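Local coordinates for porphyranase B (Zobellia galactanivorans, PDB 3JUU), which cleaves the sulfated red-algal polysaccharide porphyran at linkages between beta-D-galactose and alpha-L-galactose-6-sulfate, as a family 16 glycoside hydrolase, at residues Gln52-Arg57 with Arg239-Thr244; Asn117-Ser122 with Glu261-Thr266; Ser122-Leu127 with Glu243-Asn248; Asp145-Val150 with Gln165-Asn170. All coordinates share one frame; numbering follows the deposited sequence.

Contact 1 (Gln52-Arg57 with Arg239-Thr244). With MES (2-(N-morpholino)-ethanesulfonic acid), chain C; GOL (glycerol), chain H.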
# COMPACT_ATOMS: atom_id res chain seq x y z
N GLN A 52 -11.68 3.74 10.77
CA GLN A 52 -11.19 2.38 10.46
C GLN A 52 -10.75 1.55 11.70
O GLN A 52 -10.43 2.13 12.75
CB GLN A 52 -10.07 2.44 9.42
CG GLN A 52 -8.65 2.84 10.00
CD GLN A 52 -8.53 4.35 10.22
OE1 GLN A 52 -9.42 5.12 9.84
NE2 GLN A 52 -7.43 4.78 10.81
N GLY A 53 -10.69 0.22 11.55
CA GLY A 53 -10.28 -0.71 12.66
C GLY A 53 -8.83 -0.39 13.12
O GLY A 53 -8.55 -0.40 14.31
N TRP A 54 -7.91 -0.12 12.20
CA TRP A 54 -6.51 0.02 12.59
C TRP A 54 -6.17 1.49 12.85
O TRP A 54 -6.19 2.32 11.94
CB TRP A 54 -5.64 -0.62 11.51
CG TRP A 54 -4.16 -0.66 11.85
CD1 TRP A 54 -3.61 -0.75 13.11
CD2 TRP A 54 -3.07 -0.61 10.90
NE1 TRP A 54 -2.20 -0.76 12.97
CE2 TRP A 54 -1.88 -0.65 11.63
CE3 TRP A 54 -2.99 -0.54 9.49
CZ2 TRP A 54 -0.61 -0.65 11.00
CZ3 TRP A 54 -1.78 -0.53 8.88
CH2 TRP A 54 -0.59 -0.60 9.61
N ILE A 55 -5.89 1.83 14.11
CA ILE A 55 -5.59 3.23 14.42
C ILE A 55 -4.14 3.63 14.15
O ILE A 55 -3.83 4.83 14.17
CB ILE A 55 -5.95 3.56 15.94
CG1 ILE A 55 -4.95 2.91 16.87
CG2 ILE A 55 -7.45 3.14 16.18
CD1 ILE A 55 -5.14 3.36 18.34
N GLY A 56 -3.26 2.66 13.87
CA GLY A 56 -1.84 2.90 13.75
C GLY A 56 -1.00 2.02 14.61
O GLY A 56 -1.45 1.60 15.73
N ARG A 57 0.18 1.66 14.13
CA ARG A 57 1.10 0.91 14.97
C ARG A 57 1.83 1.92 15.84
O ARG A 57 2.45 2.86 15.31
CB ARG A 57 2.10 0.12 14.13
CG ARG A 57 3.15 -0.69 14.92
CD ARG A 57 4.04 -1.53 13.96
NE ARG A 57 3.27 -2.36 12.99
CZ ARG A 57 3.06 -2.09 11.71
NH1 ARG A 57 3.53 -0.98 11.10
NH2 ARG A 57 2.37 -2.96 10.97
N ARG A 239 -5.31 -0.08 0.19
CA ARG A 239 -4.72 0.64 1.32
C ARG A 239 -3.61 1.54 0.79
O ARG A 239 -2.71 1.07 0.06
CB ARG A 239 -4.05 -0.32 2.29
CG ARG A 239 -5.02 -1.32 2.95
CD ARG A 239 -5.80 -0.60 4.13
NE ARG A 239 -6.72 -1.54 4.77
CZ ARG A 239 -8.01 -1.69 4.44
NH1 ARG A 239 -8.51 -1.09 3.40
NH2 ARG A 239 -8.75 -2.51 5.19
N MET A 240 -3.59 2.81 1.25
CA MET A 240 -2.43 3.68 1.06
C MET A 240 -2.14 4.23 2.48
O MET A 240 -2.96 4.96 3.07
CB MET A 240 -2.77 4.85 0.07
CG MET A 240 -2.93 4.38 -1.42
SD MET A 240 -4.73 3.90 -1.65
CE MET A 240 -5.63 5.45 -1.77
N VAL A 241 -0.99 3.85 3.03
CA VAL A 241 -0.79 4.01 4.49
C VAL A 241 0.61 4.50 4.72
O VAL A 241 1.59 4.05 4.06
CB VAL A 241 -1.05 2.66 5.25
CG1 VAL A 241 -0.55 2.73 6.75
CG2 VAL A 241 -2.58 2.29 5.16
N VAL A 242 0.74 5.37 5.71
CA VAL A 242 2.04 5.93 6.09
C VAL A 242 2.10 5.68 7.60
O VAL A 242 1.26 6.21 8.35
CB VAL A 242 2.09 7.47 5.78
CG1 VAL A 242 3.35 8.12 6.49
CG2 VAL A 242 2.15 7.71 4.24
N GLU A 243 3.03 4.83 8.05
CA GLU A 243 2.95 4.28 9.43
C GLU A 243 4.35 4.28 10.04
O GLU A 243 5.34 4.53 9.32
CB GLU A 243 2.48 2.83 9.35
CG GLU A 243 3.57 1.87 8.90
CD GLU A 243 3.01 0.80 7.98
OE1 GLU A 243 2.74 -0.31 8.49
OE2 GLU A 243 2.87 1.07 6.76
N THR A 244 4.47 3.88 11.31
CA THR A 244 5.83 3.53 11.83
C THR A 244 5.92 1.97 11.80
O THR A 244 4.96 1.27 12.16
CB THR A 244 5.99 4.06 13.29
OG1 THR A 244 4.79 3.69 14.00
CG2 THR A 244 6.10 5.64 13.28
O1 MES C . -0.11 -5.12 10.69
C2 MES C . -0.91 -4.95 11.86
C3 MES C . -2.26 -4.29 11.59
N4 MES C . -2.81 -4.57 10.28
C5 MES C . -2.02 -4.95 9.10
C6 MES C . -0.77 -5.74 9.57
C7 MES C . -4.23 -4.19 10.15
C8 MES C . -4.81 -4.44 8.73
S MES C . -6.19 -3.52 8.30
O1S MES C . -5.74 -2.31 7.65
O2S MES C . -7.19 -4.15 7.42
O3S MES C . -7.00 -3.16 9.45
C1 GOL H . 1.86 -1.69 5.22
O1 GOL H . 1.03 -0.63 5.76
C2 GOL H . 1.37 -3.06 5.78
O2 GOL H . 2.22 -4.16 5.46
C3 GOL H . 1.00 -3.14 7.22
O3 GOL H . 2.22 -2.90 7.95
O HOH W 1 2.01 3.50 12.71
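Arg57 meets Glu243 in a salt bridge inside the substrate cleft of this GH16 jelly roll. NH1 of Arg57 reaches OE1 of Glu243 over 2.8 Å, nearly straight at 168°, on the anti lone pair of that oxygen. The guanidinium and carboxylate planes are almost coplanar. NH1 of Arg57 also donates to the backbone O of Thr244 at 2.9 Å. Trp54 comes in beside this pair. CH2 at the edge of the Trp54 indole lies 3.5 Å from OE1 of Glu243, and CZ3 packs obliquely on CG1 of Val241. CZ2 of Trp54 sits over one face of the guanidinium, toward its rim. Trp54, Arg57 and Glu243 are all probable substrate binders. A glycerol and a MES molecule, probably from the crystallisation liquor, lie in the cleft: the glycerol hydrogen-bonds both carboxylate oxygens of Glu243, and C3 of MES lies over the centre of the Trp54 ring. The sulfonate of MES is held by NE and NH2 of Arg239. Further out, Phe62 meets the Trp54 ring edge-to-face. A water joins the two backbones, donating to O of Arg57 at 2.7 Å and accepting from N of Thr244 at 2.9 Å.

Contact 2 (Asn117-Ser122 with Glu261-Thr266). With SO4 (sulfate ion), chain F.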
# COMPACT_ATOMS: atom_id res chain seq x y z
N ASN A 117 7.66 9.42 0.92
CA ASN A 117 8.22 10.44 1.83
C ASN A 117 9.66 10.10 2.14
O ASN A 117 10.04 8.96 2.07
CB ASN A 117 7.36 10.68 3.08
CG ASN A 117 7.39 9.53 4.06
OD1 ASN A 117 8.44 9.26 4.67
ND2 ASN A 117 6.26 8.89 4.27
N LYS A 118 10.44 11.11 2.51
CA LYS A 118 11.86 10.97 2.85
C LYS A 118 12.11 10.88 4.39
O LYS A 118 13.09 11.43 4.94
CB LYS A 118 12.56 12.23 2.30
CG LYS A 118 14.06 12.08 2.25
CD LYS A 118 14.64 13.37 1.50
CE LYS A 118 16.15 13.24 1.47
NZ LYS A 118 16.80 14.42 0.86
N THR A 119 11.23 10.18 5.09
CA THR A 119 11.31 10.04 6.56
C THR A 119 11.42 8.55 6.97
O THR A 119 11.37 7.64 6.12
CB THR A 119 10.07 10.59 7.34
OG1 THR A 119 8.99 9.64 7.31
CG2 THR A 119 9.57 11.92 6.72
N PHE A 120 11.61 8.33 8.25
CA PHE A 120 11.68 6.93 8.73
C PHE A 120 10.34 6.18 8.68
O PHE A 120 10.34 4.93 8.94
CB PHE A 120 12.22 6.95 10.20
CG PHE A 120 11.18 7.37 11.24
CD1 PHE A 120 10.61 6.40 12.10
CD2 PHE A 120 10.84 8.72 11.42
CE1 PHE A 120 9.65 6.73 13.06
CE2 PHE A 120 9.93 9.09 12.41
CZ PHE A 120 9.29 8.10 13.24
N MET A 121 9.23 6.89 8.40
CA MET A 121 7.88 6.30 8.30
C MET A 121 7.63 5.79 6.87
O MET A 121 8.36 6.10 5.98
CB MET A 121 6.80 7.34 8.72
CG MET A 121 7.00 7.62 10.22
SD MET A 121 5.85 8.85 10.91
CE MET A 121 4.18 8.10 10.68
N SER A 122 6.69 4.87 6.75
CA SER A 122 6.50 4.14 5.51
C SER A 122 5.80 4.93 4.41
O SER A 122 5.18 6.04 4.65
CB SER A 122 5.68 2.87 5.85
OG SER A 122 4.29 3.22 6.01
N GLU A 261 7.17 18.82 1.82
CA GLU A 261 7.31 17.87 0.67
C GLU A 261 8.06 16.58 1.08
O GLU A 261 7.65 15.50 0.76
CB GLU A 261 8.06 18.56 -0.46
CG GLU A 261 8.11 17.72 -1.80
CD GLU A 261 6.70 17.43 -2.46
OE1 GLU A 261 5.57 17.88 -2.02
OE2 GLU A 261 6.76 16.69 -3.49
N ASP A 262 9.16 16.74 1.77
CA ASP A 262 9.95 15.58 2.28
C ASP A 262 9.11 14.75 3.25
O ASP A 262 9.28 13.51 3.27
CB ASP A 262 11.17 16.01 3.02
CG ASP A 262 12.29 16.50 2.10
OD1 ASP A 262 12.13 16.40 0.87
OD2 ASP A 262 13.33 16.91 2.68
N ARG A 263 8.18 15.38 4.02
CA ARG A 263 7.32 14.57 4.95
C ARG A 263 6.10 13.97 4.29
O ARG A 263 5.35 13.26 4.96
CB ARG A 263 6.87 15.46 6.15
CG ARG A 263 8.10 15.67 7.05
CD ARG A 263 7.75 16.58 8.30
NE ARG A 263 7.32 17.96 7.88
CZ ARG A 263 6.07 18.48 7.87
NH1 ARG A 263 4.93 17.81 8.14
NH2 ARG A 263 5.96 19.77 7.51
N THR A 264 5.92 14.17 2.98
CA THR A 264 4.68 13.83 2.32
C THR A 264 4.89 12.66 1.35
O THR A 264 5.81 12.70 0.56
CB THR A 264 4.10 15.02 1.55
OG1 THR A 264 3.74 16.01 2.56
CG2 THR A 264 2.81 14.62 0.67
N THR A 265 4.02 11.65 1.45
CA THR A 265 3.98 10.57 0.43
C THR A 265 2.90 11.03 -0.53
O THR A 265 1.82 11.36 -0.10
CB THR A 265 3.54 9.24 1.15
OG1 THR A 265 4.57 8.89 2.09
CG2 THR A 265 3.42 8.15 0.02
N THR A 266 3.22 11.11 -1.82
CA THR A 266 2.26 11.67 -2.78
C THR A 266 1.83 10.58 -3.79
O THR A 266 2.72 9.93 -4.35
CB THR A 266 2.94 12.82 -3.55
OG1 THR A 266 3.44 13.82 -2.62
CG2 THR A 266 1.95 13.44 -4.60
S SO4 F . 2.26 20.44 8.25
O1 SO4 F . 3.39 21.31 7.87
O2 SO4 F . 1.18 20.81 7.31
O3 SO4 F . 2.51 18.99 8.17
O4 SO4 F . 1.81 20.76 9.62
O HOH W 2 15.50 16.72 1.47
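Asn117 packs its side chain against the chain at Asp262-Thr265. CB of Asn117 lies 3.4 Å from the backbone O of Asp262. CG stands between the backbone N and the carbonyl carbon (chi1 71°), which brings ND2 to Thr265 and leaves OD1 to its own loop. ND2 of Asn117 donates to OG1 of Thr265 at 2.8 Å. The bond is bent, at 142°, and OG1 is tilted out of the amide plane. That hydroxyl is also hydrogen-bonded to OG of Ser123, and ND2 makes a weak second bond to O of Ser122. OD1 accepts in the carbonyl plane, on a lone pair, from N of Thr119, which makes an Asx turn. OD1 of Asn117 takes a second bond from OG1 of Thr119 at 2.7 Å, this donor standing above the carbonyl plane. OG1 in turn accepts from N of Met121, an ST turn. The two turns shape the connection between strands 108-115 and 122-128 of the beta-sandwich, and the contact sets that connection against the short, weakly bonded helix 260-263 and the start of strand 264-276. The backbone adds a bond from N of Lys118 to O of Asp262 at 2.8 Å. The extended Lys118 side chain runs alongside Asp262. A water bridges their ends, accepting from NZ of Lys118 and donating to OD2 of Asp262. CG2 of Thr119 touches CG of Arg263 at 4.0 Å. The Arg263 guanidinium leads outward to a sulfate, probably from the crystallisation liquor, with NH1 on its O3 at 2.7 Å and NH2 on its O1.

Contact 3 (Ser122-Leu127 with Glu243-Asn248)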
# COMPACT_ATOMS: atom_id res chain seq x y z
N SER A 122 6.69 4.87 6.75
CA SER A 122 6.50 4.14 5.51
C SER A 122 5.80 4.93 4.41
O SER A 122 5.18 6.04 4.65
CB SER A 122 5.68 2.87 5.85
OG SER A 122 4.29 3.22 6.01
N SER A 123 5.88 4.40 3.19
CA SER A 123 5.01 4.81 2.08
C SER A 123 4.55 3.54 1.37
O SER A 123 5.42 2.78 0.96
CB SER A 123 5.81 5.62 1.08
OG SER A 123 6.25 6.84 1.67
N THR A 124 3.24 3.24 1.36
CA THR A 124 2.81 1.90 1.00
C THR A 124 1.61 1.91 0.08
O THR A 124 0.81 2.91 0.04
CB THR A 124 2.45 1.07 2.27
OG1 THR A 124 1.26 1.60 2.88
CG2 THR A 124 3.62 1.07 3.33
N PHE A 125 1.43 0.79 -0.60
CA PHE A 125 0.27 0.62 -1.47
C PHE A 125 0.00 -0.90 -1.47
O PHE A 125 0.96 -1.66 -1.79
CB PHE A 125 0.67 1.04 -2.88
CG PHE A 125 -0.44 0.90 -3.90
CD1 PHE A 125 -1.75 1.40 -3.65
CD2 PHE A 125 -0.21 0.23 -5.14
CE1 PHE A 125 -2.76 1.26 -4.63
CE2 PHE A 125 -1.22 0.11 -6.13
CZ PHE A 125 -2.50 0.57 -5.88
N TRP A 126 -1.20 -1.32 -1.06
CA TRP A 126 -1.44 -2.75 -0.77
C TRP A 126 -2.92 -3.09 -0.76
O TRP A 126 -3.77 -2.16 -0.84
CB TRP A 126 -0.69 -3.25 0.49
CG TRP A 126 -0.88 -2.40 1.79
CD1 TRP A 126 -0.38 -1.14 1.99
CD2 TRP A 126 -1.62 -2.75 2.97
NE1 TRP A 126 -0.72 -0.71 3.27
CE2 TRP A 126 -1.46 -1.68 3.89
CE3 TRP A 126 -2.32 -3.91 3.38
CZ2 TRP A 126 -2.09 -1.64 5.17
CZ3 TRP A 126 -2.91 -3.93 4.67
CH2 TRP A 126 -2.77 -2.79 5.58
N LEU A 127 -3.21 -4.40 -0.64
CA LEU A 127 -4.59 -4.91 -0.64
C LEU A 127 -4.68 -5.81 0.55
O LEU A 127 -3.71 -6.54 0.84
CB LEU A 127 -4.81 -5.81 -1.92
CG LEU A 127 -4.99 -4.94 -3.20
CD1 LEU A 127 -4.59 -5.66 -4.53
CD2 LEU A 127 -6.46 -4.52 -3.26
N GLU A 243 3.03 4.83 8.05
CA GLU A 243 2.95 4.28 9.43
C GLU A 243 4.35 4.28 10.04
O GLU A 243 5.34 4.53 9.32
CB GLU A 243 2.48 2.83 9.35
CG GLU A 243 3.57 1.87 8.90
CD GLU A 243 3.01 0.80 7.98
OE1 GLU A 243 2.74 -0.31 8.49
OE2 GLU A 243 2.87 1.07 6.76
N THR A 244 4.47 3.88 11.31
CA THR A 244 5.83 3.53 11.83
C THR A 244 5.92 1.97 11.80
O THR A 244 4.96 1.27 12.16
CB THR A 244 5.99 4.06 13.29
OG1 THR A 244 4.79 3.69 14.00
CG2 THR A 244 6.10 5.64 13.28
N TYR A 245 7.06 1.48 11.38
CA TYR A 245 7.39 0.06 11.52
C TYR A 245 8.29 -0.13 12.76
O TYR A 245 9.17 0.66 13.00
CB TYR A 245 8.28 -0.31 10.33
CG TYR A 245 7.58 -0.38 9.02
CD1 TYR A 245 6.51 -1.22 8.81
CD2 TYR A 245 8.09 0.36 7.91
CE1 TYR A 245 5.92 -1.38 7.51
CE2 TYR A 245 7.53 0.18 6.66
CZ TYR A 245 6.44 -0.64 6.47
OH TYR A 245 5.93 -0.75 5.18
N ASP A 246 8.07 -1.20 13.52
CA ASP A 246 8.91 -1.45 14.70
C ASP A 246 10.37 -1.59 14.36
O ASP A 246 11.25 -1.28 15.20
CB ASP A 246 8.45 -2.77 15.35
CG ASP A 246 7.13 -2.60 16.14
OD1 ASP A 246 6.56 -1.47 16.26
OD2 ASP A 246 6.64 -3.62 16.59
N TRP A 247 10.67 -2.04 13.13
CA TRP A 247 12.05 -2.33 12.80
C TRP A 247 12.77 -1.11 12.24
O TRP A 247 13.97 -1.20 11.93
CB TRP A 247 12.13 -3.52 11.79
CG TRP A 247 11.12 -3.39 10.71
CD1 TRP A 247 9.88 -3.93 10.67
CD2 TRP A 247 11.29 -2.70 9.45
NE1 TRP A 247 9.26 -3.63 9.50
CE2 TRP A 247 10.10 -2.90 8.72
CE3 TRP A 247 12.31 -1.95 8.91
CZ2 TRP A 247 9.89 -2.35 7.45
CZ3 TRP A 247 12.11 -1.38 7.62
CH2 TRP A 247 10.91 -1.60 6.92
N ASN A 248 12.04 0.01 12.09
CA ASN A 248 12.65 1.26 11.65
C ASN A 248 12.30 2.37 12.68
O ASN A 248 11.33 3.15 12.48
CB ASN A 248 12.17 1.62 10.23
CG ASN A 248 13.20 2.47 9.46
OD1 ASN A 248 12.85 3.53 8.93
ND2 ASN A 248 14.50 2.04 9.48
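Ser122 meets Glu243 through both backbone and side chain. N of Ser122 donates to O of Glu243 at 2.9 Å, in the carbonyl plane. With chi1 at 78° the Ser122 hydroxyl sits over its own backbone, within reach of Glu243. There OG of Ser122 accepts from N of Glu243 at 2.9 Å and donates to OE2 of the same glutamate at 2.7 Å. The carboxylate oxygen is met on its anti side. CB of Ser122 also touches the Tyr245 ring obliquely, 3.4 Å from CE2. Two residues on, the methyl CG2 of Thr124 lies 3.5 Å from OE2 of Glu243 and equally far from OH of Tyr245. OG1 of Thr124 goes instead to O of Val241. Trp126 then sends its NE1 to OG1 of Thr124 in a weak bond. The segments join strand 122-128 of the GH16 jelly roll to the loop after strand 237-242. An alanine in place of Glu243 would probably leave the Ser122 hydroxyl without its carboxylate acceptor and Arg57 without this salt-bridge partner. Tyr245 OH is hydrogen-bonded to Glu148, the probable proton donor. Ser122 is thus a second-shell residue that probably helps to position the substrate-site carboxylate of Glu243, with Tyr245 linking the contact to Glu148.

Contact 4 (Asp145-Val150 with Gln165-Asn170)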
# COMPACT_ATOMS: atom_id res chain seq x y z
N ASP A 145 0.90 -6.99 -0.66
CA ASP A 145 1.68 -5.72 -0.61
C ASP A 145 2.33 -5.42 -1.95
O ASP A 145 3.17 -6.19 -2.45
CB ASP A 145 2.74 -5.86 0.49
CG ASP A 145 2.09 -6.19 1.83
OD1 ASP A 145 1.24 -5.38 2.29
OD2 ASP A 145 2.36 -7.28 2.37
N ILE A 146 1.96 -4.28 -2.53
CA ILE A 146 2.41 -3.99 -3.85
C ILE A 146 3.71 -3.22 -3.73
O ILE A 146 4.74 -3.55 -4.38
CB ILE A 146 1.32 -3.22 -4.66
CG1 ILE A 146 0.07 -4.02 -4.65
CG2 ILE A 146 1.85 -2.82 -6.10
CD1 ILE A 146 -1.12 -3.24 -4.95
N GLN A 147 3.72 -2.18 -2.86
CA GLN A 147 4.98 -1.53 -2.55
C GLN A 147 4.98 -1.14 -1.07
O GLN A 147 3.99 -0.59 -0.55
CB GLN A 147 5.21 -0.28 -3.44
CG GLN A 147 6.28 0.71 -3.02
CD GLN A 147 7.71 0.13 -3.04
OE1 GLN A 147 7.89 -1.07 -2.79
NE2 GLN A 147 8.73 0.97 -3.34
N GLU A 148 6.08 -1.42 -0.38
CA GLU A 148 6.30 -0.85 0.96
C GLU A 148 7.69 -0.24 0.91
O GLU A 148 8.63 -0.84 0.38
CB GLU A 148 6.25 -1.90 2.07
CG GLU A 148 4.86 -2.48 2.25
CD GLU A 148 4.83 -3.54 3.31
OE1 GLU A 148 4.82 -3.11 4.50
OE2 GLU A 148 4.81 -4.75 2.92
N SER A 149 7.81 0.98 1.41
CA SER A 149 9.09 1.70 1.34
C SER A 149 9.23 2.47 2.64
O SER A 149 8.23 2.68 3.34
CB SER A 149 9.04 2.71 0.11
OG SER A 149 10.37 3.29 0.03
N VAL A 150 10.47 2.84 2.97
CA VAL A 150 10.70 3.99 3.89
C VAL A 150 11.66 4.96 3.19
O VAL A 150 12.38 4.57 2.22
CB VAL A 150 11.31 3.53 5.28
CG1 VAL A 150 10.36 2.59 6.02
CG2 VAL A 150 12.77 2.89 5.15
N GLN A 165 15.34 1.98 -1.72
CA GLN A 165 15.60 2.09 -3.15
C GLN A 165 15.13 0.86 -3.92
O GLN A 165 15.64 0.62 -4.98
CB GLN A 165 17.08 2.38 -3.42
CG GLN A 165 18.03 1.42 -2.76
CD GLN A 165 19.46 1.96 -2.86
OE1 GLN A 165 19.72 3.11 -2.53
NE2 GLN A 165 20.36 1.17 -3.40
N THR A 166 14.14 0.15 -3.39
CA THR A 166 13.65 -1.05 -4.02
C THR A 166 12.11 -1.02 -4.08
O THR A 166 11.43 -0.35 -3.29
CB THR A 166 14.18 -2.29 -3.26
OG1 THR A 166 14.00 -2.05 -1.88
CG2 THR A 166 15.73 -2.44 -3.43
N MET A 167 11.54 -1.79 -5.00
CA MET A 167 10.13 -2.18 -4.86
C MET A 167 10.09 -3.46 -4.03
O MET A 167 10.62 -4.51 -4.41
CB MET A 167 9.49 -2.45 -6.25
CG MET A 167 7.99 -2.71 -6.14
SD MET A 167 7.38 -2.96 -7.86
CE MET A 167 5.70 -3.47 -7.57
N ASN A 168 9.46 -3.37 -2.87
CA ASN A 168 9.41 -4.43 -1.90
C ASN A 168 7.98 -4.89 -1.90
O ASN A 168 7.10 -4.14 -1.42
CB ASN A 168 9.71 -3.77 -0.53
CG ASN A 168 11.11 -3.25 -0.50
OD1 ASN A 168 12.03 -3.98 -0.81
ND2 ASN A 168 11.26 -1.96 -0.23
N SER A 169 7.73 -6.09 -2.46
CA SER A 169 6.35 -6.60 -2.60
C SER A 169 6.23 -7.85 -1.79
O SER A 169 7.28 -8.47 -1.38
CB SER A 169 6.06 -6.94 -4.06
OG SER A 169 6.28 -5.77 -4.91
N ASN A 170 5.01 -8.21 -1.43
CA ASN A 170 4.84 -9.36 -0.53
C ASN A 170 3.47 -9.96 -0.62
O ASN A 170 2.52 -9.35 -1.17
CB ASN A 170 5.18 -8.96 0.94
CG ASN A 170 5.86 -10.10 1.74
OD1 ASN A 170 5.55 -11.27 1.52
ND2 ASN A 170 6.72 -9.74 2.69
O HOH W 3 6.20 -5.57 0.77
O HOH W 4 11.87 1.68 -1.45
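Asp145 and Asn170 form an antiparallel hydrogen-bonded pair, with N of Asp145 to O of Asn170 and N of Asn170 to O of Asp145 both 2.9 Å. The other backbone bond, from N of Glu148 to O of Asn168, is 3.1 Å long. The Gln147 amide bonds to the opposing backbone with both ends. OE1 of Gln147 accepts from N of Asn168 at 2.8 Å, in the carbonyl plane, and its NE2 donates to O of Thr166 at 3.0 Å, nearly straight at 170°. Its CG is anti to the backbone N (chi1 165°) and the chain bends at chi2, bringing the amide back to strand 166-174. A leucine in place of Gln147 would probably leave N of Asn168 and O of Thr166 without these partners. Asn168 answers in the other direction, its ND2 giving a hydrogen to O of Glu148 at 2.9 Å, nearly along the C=O axis. OG of Ser169 donates to O of Ile146 at 2.8 Å. Apolar contact is limited to CG2 of Ile146 beside CE of Met167. Water joins OE2 of Glu148 to O of Asn168, the latter bond weak. Ile146 and Gln147 both face Phe125, a classic beta bulge. The bulged strand carries the E-x-D-x-x-E catalytic motif of family GH16, here Glu143, the probable nucleophile, Asp145, and Glu148, the probable proton donor.

Contacts 1 and 3 share Glu243 and Thr244, and their centres are 8 Å apart. Contact 2 meets contact 3 at Ser122 and through OG1 of Thr265, 2.7 Å from OG of Ser123. Contact 4 joins contact 3 on the catalytic side, where OH of Tyr245 lies 2.7 Å from OE1 of Glu148. Strand 122-128 is thus the middle element, between strand 237-242 of contact 1 and strand 141-150 of contact 4. Contacts 1 and 4 do not touch, but the side chains of Glu243 and Glu148 are about 5 Å apart at their nearest atoms. They supply probable substrate-binding residues and the probable proton donor, respectively, to one cleft. Contact 2 has its centre 15 Å from that of contact 1.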